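Local structure of transcriptional regulator (Methanobacterium thermoautotrophicum, 3BPV) at residues R12-F17 with K102-W107; T28-A33 with A61-R66; L36-E41 with Y85-T90. The protein probably binds DNA as a dimeric winged-helix repressor of the MarR family and so regulates transcription. All coordinates share one frame; numbering follows the deposited sequence.

In the fold
Along the chain the segments come in the order 12-17, 28-33, 36-41, 61-66, 85-90 and 102-107, so interactions 2 and 3 are nested inside the loop closed by interaction 1, while their segments alternate. Interactions 2 and 3 share helix 29-40 and have centres about 12 Å apart; Leu64 of the one packs on Ile38 and Leu87 of the other. Interaction 1 joins helices 3-21 and 97-111, its centre about 16 Å from that of interaction 2, which it meets through a probable hydrogen bond between His14 and Asp29, and about 22 Å from that of interaction 3. The winged-helix part is thus tied to helix 3-21, which, like helix 29-40, touches the second subunit.

Interaction 1. Residues R12-F17 with K102-W107; sequences RSHRVF and KVEERW
Trp107 meets both His14 and Phe17, His14 over a face of the indole and Phe17 obliquely near CD1, and here the contact is dense and buried. The indole N-H donates to Ser13, with NE1 3.0 Å from OG and the acceptor almost exactly in the ring plane; Ser13 OG also bonds to Ile10 O, one turn earlier. His14 CB sits 3.6 Å above the plane of the Trp107 ring. The imidazole turns an edge toward the six-membered ring, planes at 89°, in a T-shaped pair. A CH-pi contact adds to this, His14 CA lying 3.9 Å from the centroid of the five-membered ring of Trp107. With CG anti to the backbone N (chi1 177°), the imidazole of His14 reaches past the indole to Glu104. There His14 NE2 donates to Glu104 OE2 on its syn side over 2.6 Å. The ring and carboxylate are nearly coplanar. Asp29 binds ND1 at the other side of the ring, so two acidic groups fix its rotation and would probably favour a charged imidazolium.

These residues join helix 3-21 to helix 97-111, two helices of the MarR fold outside its winged-helix core. The short segments cross at 133°, and their axes approach to 10.7 Å. The second subunit packs nearby, its Lys4 against His14.

Phe17 belongs to the same packed side. Trp107 CA lies over one face of its ring, and Phe17 CD2 is 3.6 Å from Trp107 CB. Phe17 CE2 slides past Val103 CG1 at 3.7 Å. Toward solvent the contact becomes looser: the exposed Arg106 offers little more than CB, 4.1 Å from Phe17 CZ. Its guanidinium plane stands steeply to the phenyl ring, and NH2 forms a salt bridge with Glu21.

Interaction 2. Residues T28-A33 with A61-R66; sequences TDAQVA and ARTLRR
Gln31 meets Thr63 and Arg66 with different parts of one extended side chain. Near its root, CG lies 3.8 Å from Thr63 CG2, and the same methyl also rests against Gln31 CA and, at 3.6 Å, the carbonyl O of Ala30. At its far end the amide stands over a face of the Arg66 guanidinium: NE2 is 3.4 Å from CZ, displaced toward the rim, with the two planes 43° apart. Both groups are donors here, so this is packing without a hydrogen bond. Amide oxygen OE1 instead lies beside Arg66 CB at 3.6 Å, and Thr28 CG2 touches the exposed guanidinium at NH2.

Helices 29-40 and 57-69 meet in this way inside the winged-helix domain, the latter occupying the place of the recognition helix, which in MarR relatives enters the major groove. Their short segments cross at 78° with axes 9.3 Å apart.

A second shell sets the amide. Gln31 NE2 donates to Thr28 OG1 over 3.2 Å, the acceptor near the amide plane, and also to Asn26 O. Thr28 OG1, placed between backbone N and carbonyl carbon (chi1 55°), additionally N-caps helix 29-40 through a weak bond from Gln31 N. Opposite, Thr63 OG1 bonds to Thr59 O one turn back along its own helix, while its CG2, anti to the backbone N, faces Gln31.

Interaction 3. Residues L36-E41 with Y85-T90; sequences LRIHRE and YILEVT
In the winged-helix domain, strand 84-89 belongs to the two-stranded antiparallel wing and passes across the C-terminal end of helix 29-40; the short segments run at 95° to each other, axes 7.1 Å apart. Ile38 carries the contact by dividing its branches. CG2, anti to the backbone N (chi1 -61° for CG1), presses against the strand backbone at Glu88 CA, 3.6 Å away, and against Val89 CG2 at 3.7 Å. Its other branch crosses Leu87 at about a right angle, CD1 lying 3.9 Å from Leu87 CD1. Val89 CG2 then reaches over to the helix backbone, 3.5 Å from His39 N.

Leu49, Leu64 and Ile73 also pack on Ile38, drawing in helices 46-53 and 57-69 and the partner strand. An alanine at Ile38 would lose both branches, and is likely to open a gap between helix 29-40 and Leu87 and Val89 and weaken the hold of the wing on the helix.

No direct hydrogen bond links the segments. One water joins them instead, donating to Ile38 O at 3.0 Å and accepting from Val89 N at 2.8 Å. Close to the helix end, Arg37 grips Glu41 OE2 with NH1 and NH2 from one face of the carboxylate. The interface itself is therefore held by apolar contact, with the water satisfying a backbone carbonyl and an amide that do not reach each other.

Interaction 1. Residues R12-F17 with K102-W107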
# COMPACT_ATOMS: atom_id res chain seq x y z
N ARG A 12 -3.87 6.34 -0.68
CA ARG A 12 -4.89 6.29 0.35
C ARG A 12 -6.22 6.79 -0.21
O ARG A 12 -7.29 6.32 0.19
CB ARG A 12 -4.48 7.12 1.58
CG ARG A 12 -3.52 6.39 2.51
CD ARG A 12 -3.50 7.03 3.88
NE ARG A 12 -2.80 8.31 3.90
CZ ARG A 12 -1.47 8.43 3.90
NH1 ARG A 12 -0.70 7.36 3.89
NH2 ARG A 12 -0.92 9.64 3.93
N SER A 13 -6.16 7.74 -1.14
CA SER A 13 -7.38 8.26 -1.73
C SER A 13 -7.99 7.16 -2.58
O SER A 13 -9.21 7.01 -2.65
CB SER A 13 -7.10 9.50 -2.58
OG SER A 13 -6.48 9.18 -3.81
N HIS A 14 -7.13 6.37 -3.21
CA HIS A 14 -7.59 5.27 -4.05
C HIS A 14 -8.29 4.23 -3.17
O HIS A 14 -9.34 3.71 -3.54
CB HIS A 14 -6.39 4.64 -4.78
CG HIS A 14 -6.75 3.45 -5.61
ND1 HIS A 14 -6.81 2.17 -5.09
CD2 HIS A 14 -7.05 3.33 -6.93
CE1 HIS A 14 -7.14 1.33 -6.05
NE2 HIS A 14 -7.29 2.00 -7.17
N ARG A 15 -7.71 3.96 -2.01
CA ARG A 15 -8.28 3.00 -1.08
C ARG A 15 -9.67 3.43 -0.63
O ARG A 15 -10.60 2.62 -0.60
CB ARG A 15 -7.35 2.84 0.12
CG ARG A 15 -7.79 1.81 1.14
CD ARG A 15 -6.57 1.16 1.79
NE ARG A 15 -5.60 2.16 2.20
CZ ARG A 15 -4.36 1.89 2.59
NH1 ARG A 15 -3.93 0.63 2.61
NH2 ARG A 15 -3.55 2.87 2.95
N VAL A 16 -9.81 4.71 -0.28
CA VAL A 16 -11.10 5.22 0.16
C VAL A 16 -12.11 5.20 -1.00
O VAL A 16 -13.27 4.84 -0.81
CB VAL A 16 -10.97 6.67 0.70
CG1 VAL A 16 -12.35 7.25 0.98
CG2 VAL A 16 -10.15 6.66 1.99
N PHE A 17 -11.66 5.59 -2.19
CA PHE A 17 -12.54 5.61 -3.35
C PHE A 17 -13.05 4.21 -3.71
O PHE A 17 -14.24 4.01 -3.97
CB PHE A 17 -11.80 6.21 -4.55
CG PHE A 17 -12.70 6.64 -5.67
CD1 PHE A 17 -13.43 7.82 -5.58
CD2 PHE A 17 -12.80 5.88 -6.83
CE1 PHE A 17 -14.26 8.23 -6.62
CE2 PHE A 17 -13.63 6.28 -7.88
CZ PHE A 17 -14.36 7.46 -7.77
N LYS A 102 -13.69 0.62 -14.49
CA LYS A 102 -14.42 1.87 -14.65
C LYS A 102 -14.18 2.74 -13.42
O LYS A 102 -14.02 3.96 -13.52
CB LYS A 102 -15.92 1.62 -14.82
CG LYS A 102 -16.72 2.90 -15.02
CD LYS A 102 -18.22 2.63 -15.04
CE LYS A 102 -18.99 3.94 -15.18
NZ LYS A 102 -18.65 4.90 -14.09
N VAL A 103 -14.16 2.11 -12.24
CA VAL A 103 -13.92 2.85 -11.01
C VAL A 103 -12.48 3.39 -11.02
O VAL A 103 -12.25 4.52 -10.59
CB VAL A 103 -14.14 1.94 -9.78
CG1 VAL A 103 -13.65 2.63 -8.51
CG2 VAL A 103 -15.64 1.62 -9.66
N GLU A 104 -11.54 2.61 -11.54
CA GLU A 104 -10.15 3.06 -11.62
C GLU A 104 -10.07 4.31 -12.49
O GLU A 104 -9.39 5.28 -12.15
CB GLU A 104 -9.24 1.98 -12.21
CG GLU A 104 -8.92 0.80 -11.31
CD GLU A 104 -8.20 1.21 -10.03
OE1 GLU A 104 -7.55 2.28 -10.01
OE2 GLU A 104 -8.26 0.45 -9.05
N GLU A 105 -10.77 4.28 -13.62
CA GLU A 105 -10.79 5.40 -14.56
C GLU A 105 -11.37 6.65 -13.90
O GLU A 105 -10.84 7.74 -14.05
CB GLU A 105 -11.62 5.03 -15.79
CG GLU A 105 -11.65 6.11 -16.87
CD GLU A 105 -12.51 5.71 -18.06
OE1 GLU A 105 -12.24 4.65 -18.66
OE2 GLU A 105 -13.44 6.47 -18.39
N ARG A 106 -12.48 6.48 -13.18
CA ARG A 106 -13.12 7.60 -12.50
C ARG A 106 -12.18 8.20 -11.46
O ARG A 106 -12.11 9.42 -11.31
CB ARG A 106 -14.42 7.14 -11.83
CG ARG A 106 -15.55 6.80 -12.80
CD ARG A 106 -16.77 6.28 -12.04
NE ARG A 106 -17.23 7.24 -11.04
CZ ARG A 106 -18.19 6.99 -10.16
NH1 ARG A 106 -18.80 5.82 -10.14
NH2 ARG A 106 -18.54 7.93 -9.28
N TRP A 107 -11.48 7.35 -10.71
CA TRP A 107 -10.56 7.84 -9.70
C TRP A 107 -9.46 8.66 -10.36
O TRP A 107 -9.12 9.76 -9.91
CB TRP A 107 -9.94 6.67 -8.93
CG TRP A 107 -8.90 7.10 -7.95
CD1 TRP A 107 -9.09 7.76 -6.78
CD2 TRP A 107 -7.48 6.95 -8.10
NE1 TRP A 107 -7.88 8.04 -6.19
CE2 TRP A 107 -6.88 7.55 -6.98
CE3 TRP A 107 -6.67 6.37 -9.08
CZ2 TRP A 107 -5.49 7.58 -6.81
CZ3 TRP A 107 -5.28 6.40 -8.91
CH2 TRP A 107 -4.71 7.01 -7.78

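Interaction 2. Residues T28-A33 with A61-R66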
# COMPACT_ATOMS: atom_id res chain seq x y z
N THR A 28 -12.41 -4.14 -1.30
CA THR A 28 -11.45 -3.19 -0.78
C THR A 28 -10.29 -3.18 -1.75
O THR A 28 -10.16 -4.08 -2.59
CB THR A 28 -10.91 -3.63 0.58
OG1 THR A 28 -10.37 -4.95 0.46
CG2 THR A 28 -12.01 -3.60 1.63
N ASP A 29 -9.43 -2.19 -1.62
CA ASP A 29 -8.26 -2.05 -2.47
C ASP A 29 -7.43 -3.33 -2.48
O ASP A 29 -7.03 -3.82 -3.53
CB ASP A 29 -7.42 -0.88 -1.96
CG ASP A 29 -6.28 -0.53 -2.87
OD1 ASP A 29 -5.50 -1.43 -3.23
OD2 ASP A 29 -6.17 0.66 -3.22
N ALA A 30 -7.17 -3.89 -1.30
CA ALA A 30 -6.38 -5.10 -1.20
C ALA A 30 -7.00 -6.27 -1.96
O ALA A 30 -6.30 -7.03 -2.63
CB ALA A 30 -6.18 -5.48 0.27
N GLN A 31 -8.32 -6.42 -1.87
CA GLN A 31 -8.99 -7.50 -2.59
C GLN A 31 -8.95 -7.27 -4.10
O GLN A 31 -8.75 -8.22 -4.86
CB GLN A 31 -10.45 -7.62 -2.16
CG GLN A 31 -10.68 -8.10 -0.75
CD GLN A 31 -12.15 -8.15 -0.43
OE1 GLN A 31 -12.87 -9.03 -0.91
NE2 GLN A 31 -12.62 -7.20 0.36
N VAL A 32 -9.14 -6.03 -4.53
CA VAL A 32 -9.10 -5.74 -5.95
C VAL A 32 -7.71 -6.07 -6.51
O VAL A 32 -7.60 -6.65 -7.59
CB VAL A 32 -9.42 -4.25 -6.22
CG1 VAL A 32 -9.06 -3.88 -7.66
CG2 VAL A 32 -10.89 -4.00 -5.98
N ALA A 33 -6.66 -5.71 -5.79
CA ALA A 33 -5.31 -5.98 -6.25
C ALA A 33 -5.11 -7.48 -6.44
O ALA A 33 -4.58 -7.90 -7.47
CB ALA A 33 -4.29 -5.44 -5.25
N ALA A 61 -3.85 -13.96 3.46
CA ALA A 61 -4.80 -15.02 3.76
C ALA A 61 -6.20 -14.47 4.01
O ALA A 61 -7.18 -15.00 3.50
CB ALA A 61 -4.33 -15.83 4.97
N ARG A 62 -6.29 -13.41 4.82
CA ARG A 62 -7.58 -12.81 5.13
C ARG A 62 -8.18 -12.14 3.89
O ARG A 62 -9.38 -12.21 3.67
CB ARG A 62 -7.44 -11.79 6.26
CG ARG A 62 -6.99 -12.40 7.57
CD ARG A 62 -7.21 -11.45 8.74
NE ARG A 62 -8.63 -11.29 9.03
CZ ARG A 62 -9.33 -12.09 9.83
NH1 ARG A 62 -8.75 -13.11 10.45
NH2 ARG A 62 -10.63 -11.87 10.00
N THR A 63 -7.34 -11.50 3.08
CA THR A 63 -7.82 -10.85 1.87
C THR A 63 -8.41 -11.87 0.89
O THR A 63 -9.49 -11.67 0.32
CB THR A 63 -6.67 -10.09 1.19
OG1 THR A 63 -6.16 -9.10 2.09
CG2 THR A 63 -7.14 -9.41 -0.08
N LEU A 64 -7.70 -12.98 0.70
CA LEU A 64 -8.16 -14.02 -0.20
C LEU A 64 -9.41 -14.71 0.34
O LEU A 64 -10.30 -15.08 -0.43
CB LEU A 64 -7.04 -15.03 -0.44
CG LEU A 64 -5.83 -14.48 -1.19
CD1 LEU A 64 -4.73 -15.53 -1.20
CD2 LEU A 64 -6.23 -14.09 -2.61
N ARG A 65 -9.50 -14.87 1.66
CA ARG A 65 -10.68 -15.51 2.24
C ARG A 65 -11.92 -14.67 1.93
O ARG A 65 -12.97 -15.20 1.60
CB ARG A 65 -10.50 -15.67 3.75
CG ARG A 65 -11.58 -16.51 4.42
CD ARG A 65 -11.26 -16.76 5.89
NE ARG A 65 -9.99 -17.46 6.06
CZ ARG A 65 -9.51 -17.87 7.23
NH1 ARG A 65 -10.19 -17.65 8.34
NH2 ARG A 65 -8.34 -18.50 7.28
N ARG A 66 -11.78 -13.35 2.03
CA ARG A 66 -12.90 -12.46 1.74
C ARG A 66 -13.32 -12.58 0.27
O ARG A 66 -14.51 -12.58 -0.04
CB ARG A 66 -12.53 -11.02 2.07
CG ARG A 66 -12.30 -10.79 3.56
CD ARG A 66 -11.88 -9.37 3.87
NE ARG A 66 -12.93 -8.40 3.57
CZ ARG A 66 -12.82 -7.09 3.79
NH1 ARG A 66 -11.71 -6.60 4.32
NH2 ARG A 66 -13.82 -6.28 3.49

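Interaction 3. Residues L36-E41 with Y85-T90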
# COMPACT_ATOMS: atom_id res chain seq x y z
N LEU A 36 -7.23 -8.76 -9.51
CA LEU A 36 -6.64 -8.44 -10.81
C LEU A 36 -5.39 -9.25 -11.08
O LEU A 36 -5.14 -9.64 -12.22
CB LEU A 36 -6.33 -6.94 -10.91
CG LEU A 36 -7.55 -6.02 -10.87
CD1 LEU A 36 -7.10 -4.56 -10.96
CD2 LEU A 36 -8.49 -6.36 -12.03
N ARG A 37 -4.61 -9.51 -10.04
CA ARG A 37 -3.39 -10.30 -10.22
C ARG A 37 -3.71 -11.75 -10.58
O ARG A 37 -3.02 -12.34 -11.42
CB ARG A 37 -2.54 -10.25 -8.95
CG ARG A 37 -1.17 -10.89 -9.11
CD ARG A 37 -0.24 -10.02 -9.95
NE ARG A 37 1.05 -10.67 -10.14
CZ ARG A 37 1.24 -11.75 -10.89
NH1 ARG A 37 0.22 -12.31 -11.52
NH2 ARG A 37 2.45 -12.28 -11.00
N ILE A 38 -4.73 -12.32 -9.96
CA ILE A 38 -5.11 -13.70 -10.25
C ILE A 38 -5.73 -13.75 -11.64
O ILE A 38 -5.53 -14.72 -12.39
CB ILE A 38 -6.13 -14.22 -9.22
CG1 ILE A 38 -5.51 -14.20 -7.83
CG2 ILE A 38 -6.56 -15.64 -9.58
CD1 ILE A 38 -6.51 -14.39 -6.71
N HIS A 39 -6.47 -12.71 -11.98
CA HIS A 39 -7.13 -12.58 -13.28
C HIS A 39 -6.12 -12.65 -14.42
O HIS A 39 -6.37 -13.29 -15.45
CB HIS A 39 -7.90 -11.25 -13.32
CG HIS A 39 -8.40 -10.87 -14.68
ND1 HIS A 39 -9.30 -11.65 -15.38
CD2 HIS A 39 -8.15 -9.79 -15.46
CE1 HIS A 39 -9.59 -11.06 -16.53
NE2 HIS A 39 -8.90 -9.93 -16.60
N ARG A 40 -4.98 -11.99 -14.25
CA ARG A 40 -3.97 -11.98 -15.29
C ARG A 40 -3.07 -13.21 -15.24
O ARG A 40 -2.30 -13.45 -16.18
CB ARG A 40 -3.12 -10.71 -15.20
CG ARG A 40 -2.27 -10.58 -13.95
CD ARG A 40 -1.41 -9.32 -14.02
NE ARG A 40 -0.58 -9.31 -15.22
CZ ARG A 40 0.37 -10.20 -15.48
NH1 ARG A 40 0.62 -11.18 -14.62
NH2 ARG A 40 1.07 -10.12 -16.61
N GLU A 41 -3.16 -14.00 -14.17
CA GLU A 41 -2.34 -15.20 -14.05
C GLU A 41 -3.14 -16.35 -13.44
O GLU A 41 -2.88 -16.77 -12.30
CB GLU A 41 -1.09 -14.88 -13.22
CG GLU A 41 -0.06 -15.99 -13.16
CD GLU A 41 1.28 -15.50 -12.62
OE1 GLU A 41 2.10 -16.35 -12.20
OE2 GLU A 41 1.52 -14.28 -12.63
N TYR A 85 -1.68 -23.93 -2.67
CA TYR A 85 -3.03 -23.75 -3.17
C TYR A 85 -3.08 -22.97 -4.48
O TYR A 85 -2.35 -22.00 -4.66
CB TYR A 85 -3.89 -23.06 -2.10
CG TYR A 85 -4.10 -23.96 -0.91
CD1 TYR A 85 -5.17 -24.86 -0.88
CD2 TYR A 85 -3.19 -23.98 0.14
CE1 TYR A 85 -5.31 -25.77 0.16
CE2 TYR A 85 -3.32 -24.89 1.19
CZ TYR A 85 -4.38 -25.78 1.19
OH TYR A 85 -4.51 -26.70 2.20
N ILE A 86 -3.96 -23.41 -5.38
CA ILE A 86 -4.12 -22.80 -6.69
C ILE A 86 -5.29 -21.82 -6.67
O ILE A 86 -6.37 -22.14 -6.18
CB ILE A 86 -4.40 -23.87 -7.77
CG1 ILE A 86 -3.32 -24.96 -7.70
CG2 ILE A 86 -4.44 -23.23 -9.14
CD1 ILE A 86 -1.92 -24.45 -7.84
N LEU A 87 -5.06 -20.63 -7.23
CA LEU A 87 -6.11 -19.61 -7.27
C LEU A 87 -6.57 -19.32 -8.68
O LEU A 87 -5.79 -19.32 -9.62
CB LEU A 87 -5.59 -18.30 -6.66
CG LEU A 87 -4.93 -18.41 -5.29
CD1 LEU A 87 -4.30 -17.08 -4.91
CD2 LEU A 87 -5.97 -18.83 -4.26
N GLU A 88 -7.87 -19.06 -8.82
CA GLU A 88 -8.44 -18.72 -10.10
C GLU A 88 -9.65 -17.84 -9.88
O GLU A 88 -10.35 -17.96 -8.87
CB GLU A 88 -8.85 -19.97 -10.88
CG GLU A 88 -9.35 -19.67 -12.28
CD GLU A 88 -9.73 -20.93 -13.04
OE1 GLU A 88 -8.87 -21.81 -13.21
OE2 GLU A 88 -10.90 -21.03 -13.47
N VAL A 89 -9.89 -16.92 -10.81
CA VAL A 89 -11.05 -16.05 -10.70
C VAL A 89 -12.26 -16.80 -11.22
O VAL A 89 -12.19 -17.49 -12.23
CB VAL A 89 -10.86 -14.77 -11.52
CG1 VAL A 89 -12.06 -13.86 -11.34
CG2 VAL A 89 -9.59 -14.06 -11.09
N THR A 90 -13.37 -16.68 -10.51
CA THR A 90 -14.61 -17.35 -10.91
C THR A 90 -15.25 -16.53 -12.03
O THR A 90 -14.78 -15.44 -12.36
CB THR A 90 -15.60 -17.41 -9.76
OG1 THR A 90 -15.92 -16.08 -9.36
CG2 THR A 90 -15.02 -18.18 -8.58
O HOH W 1 -7.98 -16.49 -12.79